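Local coordinates for protein (adenylosuccinate lyase) (Thermotoga maritima, PDB 1C3C), which probably cleaves fumarate from adenylosuccinate and from the related succinyl-carboxamide intermediate, serving two steps of de novo purine biosynthesis, at residues N128-K131 with H132-T135. Sequence-based numbering, arbitrary orientation.
Sequences NRYK and HTPT
Tyr130 and Thr133 close a type I beta turn in which the amide N of Thr133 donates a hydrogen bond to the carbonyl O of Tyr130 over 3.0 Å. Tyr130 is also where the chain leaves helical geometry, so the turn follows directly on the helix end, where Lys131 N still makes a weak bond back to Asn128 O.

The side chains of the two closing residues run side by side. Thr133 OG1 lies at the edge of the Tyr130 ring, in its plane, 3.6 Å from CD2, and 3.5 Å from Tyr130 CB. This hydroxyl is hydrogen-bonded to Glu337 OE1, and it packs against the tyrosine without a bond to it. Arg129 CG covers part of one face of the same ring, offset toward the rim.

A CH-pi contact joins the two central residues of the turn. Lys131 runs alongside His132, its chain extended and CG trans to the backbone N (chi1 -178°), which sets CG over the centre of one imidazole face, 3.9 Å from the centroid. With an alanine in place of Lys131, the imidazole would probably lose the methylene packed over its face and be freer to turn.

The turn links helix 93-129 to strand 134-139, which pairs antiparallel with strand 142-148; Lys131 O accepts a hydrogen bond from Ser148 OG. Helix 420-425 packs against Lys131 and His132 through Asp421, while helix 337-344 meets Tyr130 through Glu337 and Thr133 through Met340.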
ATOM      1  N   ASN A 128       7.968  -3.061  35.612  1.00 11.50           N
ATOM      2  CA  ASN A 128       8.615  -3.194  36.947  1.00 12.77           C
ATOM      3  C   ASN A 128       8.034  -4.300  37.795  1.00 12.52           C
ATOM      4  O   ASN A 128       8.753  -4.942  38.619  1.00 13.58           O
ATOM      5  CB  ASN A 128       8.538  -1.833  37.662  1.00 13.79           C
ATOM      6  CG  ASN A 128       9.663  -0.970  37.126  1.00 15.12           C
ATOM      7  OD1 ASN A 128      10.785  -0.961  37.631  1.00 15.54           O
ATOM      8  ND2 ASN A 128       9.388  -0.226  36.067  1.00 14.62           N
ATOM      9  N   ARG A 129       6.714  -4.496  37.732  1.00 12.84           N
ATOM     10  CA  ARG A 129       6.077  -5.588  38.472  1.00 14.13           C
ATOM     11  C   ARG A 129       6.765  -6.913  38.174  1.00 13.97           C
ATOM     12  O   ARG A 129       6.839  -7.756  39.117  1.00 14.58           O
ATOM     13  CB  ARG A 129       4.570  -5.638  38.149  1.00 15.52           C
ATOM     14  CG  ARG A 129       3.842  -6.756  38.922  1.00 18.88           C
ATOM     15  CD  ARG A 129       2.346  -6.645  38.736  1.00 23.24           C
ATOM     16  NE  ARG A 129       1.891  -5.349  39.274  1.00 26.66           N
ATOM     17  CZ  ARG A 129       1.051  -4.540  38.637  1.00 28.40           C
ATOM     18  NH1 ARG A 129       0.786  -3.397  39.267  1.00 29.93           N
ATOM     19  NH2 ARG A 129       0.556  -4.831  37.432  1.00 28.20           N
ATOM     20  N   TYR A 130       7.084  -7.216  36.905  1.00 11.67           N
ATOM     21  CA  TYR A 130       7.691  -8.499  36.544  1.00 11.19           C
ATOM     22  C   TYR A 130       9.156  -8.356  36.203  1.00 10.99           C
ATOM     23  O   TYR A 130       9.752  -9.141  35.426  1.00 11.49           O
ATOM     24  CB  TYR A 130       6.911  -9.072  35.298  1.00 11.70           C
ATOM     25  CG  TYR A 130       5.439  -9.240  35.693  1.00 12.71           C
ATOM     26  CD1 TYR A 130       4.482  -8.356  35.223  1.00 12.94           C
ATOM     27  CD2 TYR A 130       5.064 -10.228  36.601  1.00 13.37           C
ATOM     28  CE1 TYR A 130       3.149  -8.467  35.614  1.00 12.81           C
ATOM     29  CE2 TYR A 130       3.734 -10.346  37.000  1.00 13.09           C
ATOM     30  CZ  TYR A 130       2.799  -9.463  36.496  1.00 13.76           C
ATOM     31  OH  TYR A 130       1.468  -9.561  36.889  1.00 14.46           O
ATOM     32  N   LYS A 131       9.831  -7.386  36.834  1.00 11.63           N
ATOM     33  CA  LYS A 131      11.202  -7.042  36.457  1.00 13.13           C
ATOM     34  C   LYS A 131      12.159  -8.233  36.482  1.00 14.27           C
ATOM     35  O   LYS A 131      13.016  -8.340  35.581  1.00 15.74           O
ATOM     36  CB  LYS A 131      11.698  -6.012  37.498  1.00 14.40           C
ATOM     37  CG  LYS A 131      13.126  -5.576  37.131  1.00 16.95           C
ATOM     38  CD  LYS A 131      13.332  -4.448  38.159  1.00 21.88           C
ATOM     39  CE  LYS A 131      14.601  -3.693  37.997  1.00 25.65           C
ATOM     40  NZ  LYS A 131      14.552  -2.319  38.625  1.00 28.28           N
ATOM     41  N   HIS A 132      12.016  -9.103  37.474  1.00 14.01           N
ATOM     42  CA  HIS A 132      12.901 -10.240  37.622  1.00 16.39           C
ATOM     43  C   HIS A 132      12.198 -11.569  37.338  1.00 16.25           C
ATOM     44  O   HIS A 132      12.707 -12.633  37.697  1.00 17.07           O
ATOM     45  CB  HIS A 132      13.533 -10.255  39.024  1.00 19.72           C
ATOM     46  CG  HIS A 132      14.339  -9.011  39.316  1.00 22.83           C
ATOM     47  ND1 HIS A 132      15.333  -8.595  38.442  1.00 25.33           N
ATOM     48  CD2 HIS A 132      14.391  -8.139  40.326  1.00 23.29           C
ATOM     49  CE1 HIS A 132      15.932  -7.497  38.900  1.00 25.01           C
ATOM     50  NE2 HIS A 132      15.352  -7.192  40.029  1.00 24.89           N
ATOM     51  N   THR A 133      11.010 -11.546  36.751  1.00 13.36           N
ATOM     52  CA  THR A 133      10.271 -12.785  36.456  1.00 12.30           C
ATOM     53  C   THR A 133      10.894 -13.545  35.305  1.00 12.63           C
ATOM     54  O   THR A 133      10.896 -13.027  34.166  1.00 12.31           O
ATOM     55  CB  THR A 133       8.838 -12.362  36.038  1.00 13.37           C
ATOM     56  OG1 THR A 133       8.299 -11.634  37.157  1.00 13.17           O
ATOM     57  CG2 THR A 133       7.969 -13.538  35.652  1.00 13.34           C
ATOM     58  N   PRO A 134      11.365 -14.765  35.528  1.00 12.57           N
ATOM     59  CA  PRO A 134      12.079 -15.500  34.479  1.00 11.94           C
ATOM     60  C   PRO A 134      11.088 -15.970  33.417  1.00 11.57           C
ATOM     61  O   PRO A 134       9.990 -16.422  33.749  1.00 11.70           O
ATOM     62  CB  PRO A 134      12.756 -16.698  35.170  1.00 13.34           C
ATOM     63  CG  PRO A 134      12.649 -16.415  36.619  1.00 14.81           C
ATOM     64  CD  PRO A 134      11.568 -15.372  36.869  1.00 13.34           C
ATOM     65  N   THR A 135      11.503 -15.901  32.163  1.00 10.54           N
ATOM     66  CA  THR A 135      10.736 -16.453  31.044  1.00 10.95           C
ATOM     67  C   THR A 135      11.734 -16.869  29.963  1.00 11.19           C
ATOM     68  O   THR A 135      12.913 -16.495  29.994  1.00 11.89           O
ATOM     69  CB  THR A 135       9.736 -15.386  30.543  1.00 12.23           C
ATOM     70  OG1 THR A 135       8.793 -15.948  29.618  1.00 14.74           O
ATOM     71  CG2 THR A 135      10.451 -14.271  29.784  1.00 11.44           C
TER